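Local coordinates for protein toxin 2A (Paenibacillus larvae, PDB 5URP) that acts as an ADP-ribosyltransferase toxin and virulence factor, probably moving ADP-ribose from NAD+ onto a protein target, at residues V101-G106 with T151-G156; I166-P171 with V217-L222; N67-E72 with D80-I85. One frame throughout, in Å; residues are numbered along the deposited sequence.

Contact 1: residues V101-G106 with T151-G156; sequences VTVYRG and TSLVNG
S152 O accepts a hydrogen bond from Y104 N on the facing strand at 2.8 Å; V103 CA lies 3.3 Å from S152 O in a weak, bent CA-H...O contact. S152 N returns a 2.8 Å bond to Y104 O, completing a single antiparallel hydrogen-bonded pair. Beyond it the chain of 151-156 leaves the strand, and a water spans the gap, donating to both T102 O and L153 O. S152 OG accepts from V154 N (3.2 Å, 164° at the hydrogen), an ST turn that fixes this bend, and also bonds Q188 O. The bend carries N155 over Y104: its CB sits 3.8 Å from the ring centroid, a CH-pi contact almost on the normal. The N155 amide lies only 9° from parallel to the ring. At the ring's far end Y104 OH bonds D25. With chi1 at 71°, T151 OG1 is directed at V103, 3.3 Å from V103 CG2, while bonding M191 O. R105 NH1 bonds S150 O, tying R105 to the S150-T151-S152 run, consistent with the Arg and Ser-Thr-Ser motifs of the R-S-E class of ADP-ribosyltransferases.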
loop_
_atom_site.group_PDB
_atom_site.type_symbol
_atom_site.label_atom_id
_atom_site.label_comp_id
_atom_site.label_asym_id
_atom_site.label_seq_id
_atom_site.Cartn_x
_atom_site.Cartn_y
_atom_site.Cartn_z
ATOM N N VAL A 101 -4.511 -5.149 -11.505
ATOM C CA VAL A 101 -3.220 -5.646 -11.028
ATOM C C VAL A 101 -3.290 -5.925 -9.543
ATOM O O VAL A 101 -3.977 -5.232 -8.789
ATOM C CB VAL A 101 -2.092 -4.641 -11.352
ATOM C CG1 VAL A 101 -2.162 -3.467 -10.497
ATOM C CG2 VAL A 101 -0.727 -5.308 -11.252
ATOM N N THR A 102 -2.513 -6.929 -9.131
ATOM C CA THR A 102 -2.351 -7.288 -7.737
ATOM C C THR A 102 -1.095 -6.611 -7.202
ATOM O O THR A 102 -0.055 -6.612 -7.867
ATOM C CB THR A 102 -2.227 -8.804 -7.595
ATOM O OG1 THR A 102 -3.400 -9.425 -8.112
ATOM C CG2 THR A 102 -2.074 -9.200 -6.136
ATOM N N VAL A 103 -1.215 -6.009 -6.031
ATOM C CA VAL A 103 -0.072 -5.425 -5.351
ATOM C C VAL A 103 -0.010 -5.982 -3.928
ATOM O O VAL A 103 -0.934 -6.613 -3.438
ATOM C CB VAL A 103 -0.102 -3.894 -5.333
ATOM C CG1 VAL A 103 -0.031 -3.334 -6.759
ATOM C CG2 VAL A 103 -1.344 -3.358 -4.570
ATOM N N TYR A 104 1.132 -5.754 -3.289
ATOM C CA TYR A 104 1.447 -6.351 -1.991
ATOM C C TYR A 104 1.888 -5.284 -1.006
ATOM O O TYR A 104 2.546 -4.305 -1.379
ATOM C CB TYR A 104 2.569 -7.398 -2.160
ATOM C CG TYR A 104 2.170 -8.539 -3.043
ATOM C CD1 TYR A 104 1.539 -9.657 -2.510
ATOM C CD2 TYR A 104 2.404 -8.500 -4.402
ATOM C CE1 TYR A 104 1.144 -10.689 -3.299
ATOM C CE2 TYR A 104 2.022 -9.559 -5.234
ATOM C CZ TYR A 104 1.377 -10.647 -4.667
ATOM O OH TYR A 104 1.019 -11.707 -5.451
ATOM N N ARG A 105 1.529 -5.465 0.268
ATOM C CA ARG A 105 1.961 -4.528 1.294
ATOM C C ARG A 105 2.185 -5.287 2.589
ATOM O O ARG A 105 1.270 -5.936 3.079
ATOM C CB ARG A 105 0.901 -3.440 1.519
ATOM C CG ARG A 105 1.243 -2.512 2.637
ATOM C CD ARG A 105 0.243 -1.362 2.675
ATOM N NE ARG A 105 0.344 -0.576 3.903
ATOM C CZ ARG A 105 1.289 0.323 4.158
ATOM N NH1 ARG A 105 2.252 0.575 3.277
ATOM N NH2 ARG A 105 1.283 0.967 5.314
ATOM N N GLY A 106 3.399 -5.234 3.119
ATOM C CA GLY A 106 3.637 -5.736 4.457
ATOM C C GLY A 106 3.352 -4.655 5.484
ATOM O O GLY A 106 3.735 -3.499 5.313
ATOM N N THR A 151 2.295 0.407 -1.818
ATOM C CA THR A 151 2.246 -1.020 -2.083
ATOM C C THR A 151 3.354 -1.329 -3.077
ATOM O O THR A 151 4.035 -0.421 -3.556
ATOM C CB THR A 151 0.895 -1.440 -2.672
ATOM O OG1 THR A 151 0.791 -0.962 -4.011
ATOM C CG2 THR A 151 -0.253 -0.897 -1.839
ATOM N N SER A 152 3.565 -2.611 -3.368
ATOM C CA SER A 152 4.584 -3.037 -4.322
ATOM C C SER A 152 3.998 -3.983 -5.357
ATOM O O SER A 152 3.119 -4.809 -5.062
ATOM C CB SER A 152 5.764 -3.758 -3.606
ATOM O OG SER A 152 6.762 -4.157 -4.542
ATOM N N LEU A 153 4.546 -3.916 -6.574
ATOM C CA LEU A 153 4.167 -4.864 -7.616
ATOM C C LEU A 153 4.630 -6.279 -7.315
ATOM O O LEU A 153 4.129 -7.234 -7.918
ATOM C CB LEU A 153 4.741 -4.441 -8.965
ATOM C CG LEU A 153 4.138 -3.236 -9.656
ATOM C CD1 LEU A 153 4.911 -3.000 -10.950
ATOM C CD2 LEU A 153 2.664 -3.479 -9.950
ATOM N N VAL A 154 5.599 -6.437 -6.428
ATOM C CA VAL A 154 6.045 -7.776 -6.076
ATOM C C VAL A 154 5.933 -7.968 -4.570
ATOM O O VAL A 154 5.920 -7.022 -3.767
ATOM C CB VAL A 154 7.480 -8.110 -6.555
ATOM C CG1 VAL A 154 7.526 -8.130 -8.051
ATOM C CG2 VAL A 154 8.475 -7.175 -5.957
ATOM N N ASN A 155 5.893 -9.238 -4.197
ATOM C CA ASN A 155 5.846 -9.646 -2.801
ATOM C C ASN A 155 7.292 -9.769 -2.336
ATOM O O ASN A 155 7.869 -10.847 -2.337
ATOM C CB ASN A 155 5.079 -10.948 -2.673
ATOM C CG ASN A 155 4.894 -11.380 -1.261
ATOM O OD1 ASN A 155 5.200 -10.660 -0.311
ATOM N ND2 ASN A 155 4.410 -12.595 -1.107
ATOM N N GLY A 156 7.873 -8.618 -1.963
ATOM C CA GLY A 156 9.313 -8.533 -1.749
ATOM C C GLY A 156 9.747 -9.175 -0.448
ATOM O O GLY A 156 8.934 -9.434 0.454
HETATM O O HOH W 1 1.859 -7.918 -9.218
#

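Contact 2: residues I166-P171 with V217-L222; sequences IELKIP and VEARVL
V221 CG2 packs against L168, 3.5 Å from L168 CD2, and reaches I170 CG1 on its flank, where the two side chains run side by side in the same direction. P171 closes on V221 at about a right angle, P171 CD standing 4.0 Å from V221 CB and also near V221 O. L168 CD1 touches V221 CG2 as well and lies 3.8 Å from A219 CB; with the leucine CG anti to its backbone N (chi1 -178°) and chi2 at 71°, CD1 leans toward A219 while CD2 stands further out from the sheet.

Four backbone bonds fix the register. A219 takes part in two of them, donating to E167 O and accepting from K169 N. The first of the four runs from E167 N to V217 O (2.8 Å) and the last from V221 N to K169 O (2.8 Å). Strand 166-170 is an inner strand of the mixed five-stranded sheet of the ADP-ribosyltransferase fold: it pairs parallel with 217-221 on one side and antiparallel with strand 101-107 on the other.

The other face of the sheet, with E167, K169, E218 and R220, is polar. E167 and E218 come near each other, E167 OE1 lying 5.0 Å from E218 OE2, and both carboxylates form salt bridges with K216, whose charge would be expected to offset their mutual repulsion. The side chains of K169 and R220 meet through their aliphatic parts, K169 CD being 4.3 Å from R220 CG, and R220 is held by a salt bridge to D202. On the apolar face Y199, from the next strand 197-207, packs on L168 and A219, and L193 of strand 190-193 touches L168 and I170.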
loop_
_atom_site.group_PDB
_atom_site.type_symbol
_atom_site.label_atom_id
_atom_site.label_comp_id
_atom_site.label_asym_id
_atom_site.label_seq_id
_atom_site.Cartn_x
_atom_site.Cartn_y
_atom_site.Cartn_z
ATOM N N ILE A 166 -0.713 -7.968 3.071
ATOM C CA ILE A 166 -1.931 -7.636 2.333
ATOM C C ILE A 166 -1.661 -7.911 0.870
ATOM O O ILE A 166 -0.649 -7.443 0.321
ATOM C CB ILE A 166 -2.337 -6.167 2.512
ATOM C CG1 ILE A 166 -2.434 -5.755 3.979
ATOM C CG2 ILE A 166 -3.668 -5.919 1.761
ATOM C CD1 ILE A 166 -2.665 -4.233 4.160
ATOM N N GLU A 167 -2.551 -8.671 0.242
ATOM C CA GLU A 167 -2.574 -8.875 -1.202
ATOM C C GLU A 167 -3.796 -8.107 -1.713
ATOM O O GLU A 167 -4.929 -8.462 -1.384
ATOM C CB GLU A 167 -2.655 -10.358 -1.548
ATOM C CG GLU A 167 -2.755 -10.667 -3.019
ATOM C CD GLU A 167 -2.600 -12.157 -3.331
ATOM O OE1 GLU A 167 -1.777 -12.842 -2.678
ATOM O OE2 GLU A 167 -3.278 -12.631 -4.256
ATOM N N LEU A 168 -3.566 -7.057 -2.493
ATOM C CA LEU A 168 -4.624 -6.105 -2.834
ATOM C C LEU A 168 -4.840 -6.088 -4.335
ATOM O O LEU A 168 -3.897 -5.904 -5.100
ATOM C CB LEU A 168 -4.223 -4.720 -2.319
ATOM C CG LEU A 168 -5.171 -3.576 -2.514
ATOM C CD1 LEU A 168 -6.345 -3.786 -1.586
ATOM C CD2 LEU A 168 -4.437 -2.297 -2.182
ATOM N N LYS A 169 -6.093 -6.243 -4.772
ATOM C CA LYS A 169 -6.401 -6.178 -6.189
ATOM C C LYS A 169 -6.841 -4.758 -6.511
ATOM O O LYS A 169 -7.694 -4.215 -5.812
ATOM C CB LYS A 169 -7.510 -7.168 -6.551
ATOM C CG LYS A 169 -7.172 -8.608 -6.211
ATOM C CD LYS A 169 -8.374 -9.524 -6.341
ATOM C CE LYS A 169 -8.037 -10.952 -5.945
ATOM N NZ LYS A 169 -9.243 -11.824 -5.897
ATOM N N ILE A 170 -6.226 -4.146 -7.516
ATOM C CA ILE A 170 -6.579 -2.798 -7.963
ATOM C C ILE A 170 -7.281 -2.949 -9.308
ATOM O O ILE A 170 -6.694 -3.520 -10.233
ATOM C CB ILE A 170 -5.361 -1.870 -8.127
ATOM C CG1 ILE A 170 -4.471 -1.833 -6.903
ATOM C CG2 ILE A 170 -5.824 -0.444 -8.388
ATOM C CD1 ILE A 170 -3.153 -1.159 -7.211
ATOM N N PRO A 171 -8.501 -2.435 -9.479
ATOM C CA PRO A 171 -9.211 -2.641 -10.744
ATOM C C PRO A 171 -8.688 -1.775 -11.876
ATOM O O PRO A 171 -8.175 -0.673 -11.673
ATOM C CB PRO A 171 -10.654 -2.249 -10.404
ATOM C CG PRO A 171 -10.544 -1.298 -9.257
ATOM C CD PRO A 171 -9.352 -1.811 -8.447
ATOM N N VAL A 217 -4.070 -11.008 4.380
ATOM C CA VAL A 217 -5.318 -10.293 4.124
ATOM C C VAL A 217 -5.455 -10.181 2.615
ATOM O O VAL A 217 -4.578 -9.618 1.959
ATOM C CB VAL A 217 -5.295 -8.902 4.760
ATOM C CG1 VAL A 217 -6.576 -8.113 4.407
ATOM C CG2 VAL A 217 -5.080 -9.036 6.280
ATOM N N GLU A 218 -6.534 -10.715 2.063
ATOM C CA GLU A 218 -6.793 -10.612 0.631
ATOM C C GLU A 218 -7.925 -9.608 0.471
ATOM O O GLU A 218 -8.984 -9.786 1.068
ATOM C CB GLU A 218 -7.133 -11.974 0.019
ATOM C CG GLU A 218 -5.914 -12.873 0.070
ATOM C CD GLU A 218 -6.180 -14.339 -0.167
ATOM O OE1 GLU A 218 -7.282 -14.699 -0.598
ATOM O OE2 GLU A 218 -5.235 -15.136 0.064
ATOM N N ALA A 219 -7.674 -8.556 -0.294
ATOM C CA ALA A 219 -8.608 -7.434 -0.368
ATOM C C ALA A 219 -8.656 -6.872 -1.781
ATOM O O ALA A 219 -7.787 -7.130 -2.616
ATOM C CB ALA A 219 -8.225 -6.321 0.597
ATOM N N ARG A 220 -9.706 -6.081 -2.021
ATOM C CA ARG A 220 -9.968 -5.412 -3.288
ATOM C C ARG A 220 -10.108 -3.920 -3.052
ATOM O O ARG A 220 -10.899 -3.514 -2.198
ATOM C CB ARG A 220 -11.300 -5.856 -3.906
ATOM C CG ARG A 220 -11.412 -7.229 -4.450
ATOM C CD ARG A 220 -12.867 -7.382 -4.955
ATOM N NE ARG A 220 -13.758 -7.938 -3.933
ATOM C CZ ARG A 220 -15.079 -7.762 -3.884
ATOM N NH1 ARG A 220 -15.721 -7.032 -4.788
ATOM N NH2 ARG A 220 -15.781 -8.338 -2.912
ATOM N N VAL A 221 -9.410 -3.115 -3.858
ATOM C CA VAL A 221 -9.683 -1.689 -3.909
ATOM C C VAL A 221 -11.012 -1.482 -4.604
ATOM O O VAL A 221 -11.294 -2.078 -5.654
ATOM C CB VAL A 221 -8.572 -0.928 -4.647
ATOM C CG1 VAL A 221 -8.946 0.568 -4.797
ATOM C CG2 VAL A 221 -7.264 -1.070 -3.936
ATOM N N LEU A 222 -11.833 -0.628 -4.024
ATOM C CA LEU A 222 -13.066 -0.200 -4.636
ATOM C C LEU A 222 -12.803 1.163 -5.268
ATOM O O LEU A 222 -12.435 2.118 -4.572
ATOM C CB LEU A 222 -14.189 -0.142 -3.606
ATOM C CG LEU A 222 -14.368 -1.461 -2.825
ATOM C CD1 LEU A 222 -15.522 -1.236 -1.975
ATOM C CD2 LEU A 222 -14.624 -2.696 -3.702
#

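Contact 3: residues N67-E72 with D80-I85; sequences NTYLRE and DMDKKI
Y69 drives its ring into helix 80-85 and ends on D82, with Y69 OH donating to D82 OD1 at 2.6 Å. The oxygen is met on its syn side, 30° out of the carboxylate plane, and the ring is turned 51° against the carboxylate. The same hydroxyl accepts from K78 N, and D82 OD2 takes G76 N, so the linking loop holds both partners. The packing beside this bond is close. M81 lies over one ring face, its CB 4.0 Å from the centroid. Its chain, bent at chi2 and chi3, folds back along the tyrosine until CE is 3.4 Å from Y69 CB; the sulfur stands higher above the face, a Met-aromatic contact. One turn on, I85 CD1 touches Y69 CD2 (3.7 Å) and meets L70 CD2 tip to tip (3.8 Å). Side chains alone bridge the helices, whose axes stay 11.2 Å apart. The loose side is that of exposed R71, whose salt-bridge partner E145 lies outside the pair. The consecutive helices 64-72 and 79-92 cross steeply (-103°) across a short loop; I85 also touches Y148 and R195, and K83 and K84 touch Q55 of helix 50-61.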
loop_
_atom_site.group_PDB
_atom_site.type_symbol
_atom_site.label_atom_id
_atom_site.label_comp_id
_atom_site.label_asym_id
_atom_site.label_seq_id
_atom_site.Cartn_x
_atom_site.Cartn_y
_atom_site.Cartn_z
ATOM N N ASN A 67 1.944 10.550 6.356
ATOM C CA ASN A 67 0.876 9.583 6.611
ATOM C C ASN A 67 0.361 9.683 8.038
ATOM O O ASN A 67 -0.849 9.579 8.275
ATOM C CB ASN A 67 1.337 8.172 6.274
ATOM C CG ASN A 67 1.413 7.946 4.771
ATOM O OD1 ASN A 67 0.767 8.659 3.978
ATOM N ND2 ASN A 67 2.203 6.970 4.365
ATOM N N THR A 68 1.255 9.897 9.003
ATOM C CA THR A 68 0.829 10.131 10.374
ATOM C C THR A 68 -0.041 11.369 10.467
ATOM O O THR A 68 -1.043 11.392 11.196
ATOM C CB THR A 68 2.055 10.277 11.282
ATOM O OG1 THR A 68 2.829 9.073 11.220
ATOM C CG2 THR A 68 1.626 10.511 12.699
ATOM N N TYR A 69 0.352 12.426 9.773
ATOM C CA TYR A 69 -0.435 13.649 9.788
ATOM C C TYR A 69 -1.846 13.376 9.278
ATOM O O TYR A 69 -2.834 13.765 9.900
ATOM C CB TYR A 69 0.282 14.690 8.932
ATOM C CG TYR A 69 -0.451 15.977 8.716
ATOM C CD1 TYR A 69 -0.440 16.972 9.677
ATOM C CD2 TYR A 69 -1.121 16.220 7.532
ATOM C CE1 TYR A 69 -1.101 18.162 9.467
ATOM C CE2 TYR A 69 -1.776 17.397 7.314
ATOM C CZ TYR A 69 -1.767 18.368 8.278
ATOM O OH TYR A 69 -2.425 19.560 8.069
ATOM N N LEU A 70 -1.952 12.644 8.173
ATOM C CA LEU A 70 -3.268 12.375 7.597
ATOM C C LEU A 70 -4.100 11.469 8.503
ATOM O O LEU A 70 -5.317 11.636 8.617
ATOM C CB LEU A 70 -3.090 11.737 6.225
ATOM C CG LEU A 70 -2.645 12.640 5.082
ATOM C CD1 LEU A 70 -2.260 11.795 3.893
ATOM C CD2 LEU A 70 -3.791 13.601 4.686
ATOM N N ARG A 71 -3.462 10.497 9.149
ATOM C CA ARG A 71 -4.173 9.572 10.029
ATOM C C ARG A 71 -4.606 10.230 11.330
ATOM O O ARG A 71 -5.663 9.884 11.877
ATOM C CB ARG A 71 -3.277 8.369 10.350
ATOM C CG ARG A 71 -3.125 7.337 9.258
ATOM C CD ARG A 71 -1.971 6.387 9.619
ATOM N NE ARG A 71 -1.972 5.139 8.860
ATOM C CZ ARG A 71 -1.027 4.204 8.961
ATOM N NH1 ARG A 71 -1.103 3.091 8.238
ATOM N NH2 ARG A 71 -0.000 4.378 9.785
ATOM N N GLU A 72 -3.808 11.164 11.854
ATOM C CA GLU A 72 -3.989 11.682 13.208
ATOM C C GLU A 72 -4.529 13.102 13.271
ATOM O O GLU A 72 -5.326 13.407 14.162
ATOM C CB GLU A 72 -2.655 11.633 13.966
ATOM C CG GLU A 72 -2.096 10.217 14.147
ATOM C CD GLU A 72 -0.881 10.160 15.066
ATOM O OE1 GLU A 72 -0.280 11.220 15.343
ATOM O OE2 GLU A 72 -0.531 9.047 15.510
ATOM N N ASP A 80 2.045 23.895 5.406
ATOM C CA ASP A 80 3.120 23.355 4.578
ATOM C C ASP A 80 2.900 21.879 4.288
ATOM O O ASP A 80 3.215 21.403 3.194
ATOM C CB ASP A 80 4.472 23.566 5.257
ATOM C CG ASP A 80 4.866 25.035 5.348
ATOM O OD1 ASP A 80 4.298 25.864 4.599
ATOM O OD2 ASP A 80 5.756 25.361 6.164
ATOM N N MET A 81 2.366 21.134 5.254
ATOM C CA MET A 81 2.009 19.748 4.994
ATOM C C MET A 81 0.856 19.664 4.003
ATOM O O MET A 81 0.887 18.843 3.085
ATOM C CB MET A 81 1.649 19.041 6.296
ATOM C CG MET A 81 2.828 18.869 7.225
ATOM S SD MET A 81 3.845 17.492 6.666
ATOM C CE MET A 81 2.908 16.128 7.300
ATOM N N ASP A 82 -0.160 20.519 4.164
ATOM C CA ASP A 82 -1.307 20.481 3.257
ATOM C C ASP A 82 -0.880 20.741 1.817
ATOM O O ASP A 82 -1.440 20.161 0.881
ATOM C CB ASP A 82 -2.361 21.505 3.697
ATOM C CG ASP A 82 -2.978 21.164 5.038
ATOM O OD1 ASP A 82 -2.788 20.005 5.489
ATOM O OD2 ASP A 82 -3.632 22.038 5.637
ATOM N N LYS A 83 0.086 21.640 1.628
ATOM C CA LYS A 83 0.620 21.935 0.299
ATOM C C LYS A 83 1.248 20.705 -0.339
ATOM O O LYS A 83 1.072 20.455 -1.537
ATOM C CB LYS A 83 1.644 23.060 0.428
ATOM C CG LYS A 83 2.558 23.296 -0.768
ATOM C CD LYS A 83 3.730 24.233 -0.382
ATOM C CE LYS A 83 4.793 23.533 0.503
ATOM N NZ LYS A 83 5.544 22.456 -0.228
ATOM N N LYS A 84 2.009 19.933 0.438
ATOM C CA LYS A 84 2.581 18.696 -0.086
ATOM C C LYS A 84 1.497 17.707 -0.480
ATOM O O LYS A 84 1.589 17.038 -1.516
ATOM C CB LYS A 84 3.489 18.056 0.960
ATOM C CG LYS A 84 4.616 18.905 1.441
ATOM C CD LYS A 84 5.559 18.021 2.262
ATOM C CE LYS A 84 6.870 18.712 2.548
ATOM N NZ LYS A 84 6.803 19.354 3.880
ATOM N N ILE A 85 0.476 17.580 0.361
ATOM C CA ILE A 85 -0.592 16.617 0.130
ATOM C C ILE A 85 -1.422 17.016 -1.092
ATOM O O ILE A 85 -1.846 16.155 -1.869
ATOM C CB ILE A 85 -1.431 16.502 1.414
ATOM C CG1 ILE A 85 -0.586 15.799 2.495
ATOM C CG2 ILE A 85 -2.762 15.787 1.174
ATOM C CD1 ILE A 85 -1.087 16.080 3.882
#

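Overall arrangement
Contact 2 lies inside the five-stranded sheet; contact 1 joins its edge strand 101-107 to strand 149-152 of a smaller sheet. Their centres are 10 Å apart and the join is direct: V101 O lies 2.8 Å from I170 N and V103 O 2.8 Å from L168 N, both probable hydrogen bonds, and Y104 CE1 packs 3.7 Å from E167 OE1. Contact 3 is separate, its centre about 24 Å from each of the others. Its nearest atoms come within about 4 Å of contact 1 without touching, and about 9 Å of contact 2, which lies across the chain's centre. By its Arg and Ser-Thr-Ser motifs contact 1 probably belongs to the NAD-binding cleft. A glycerol, probably from the crystallisation liquor, lies about 4 Å from the S152 side chain.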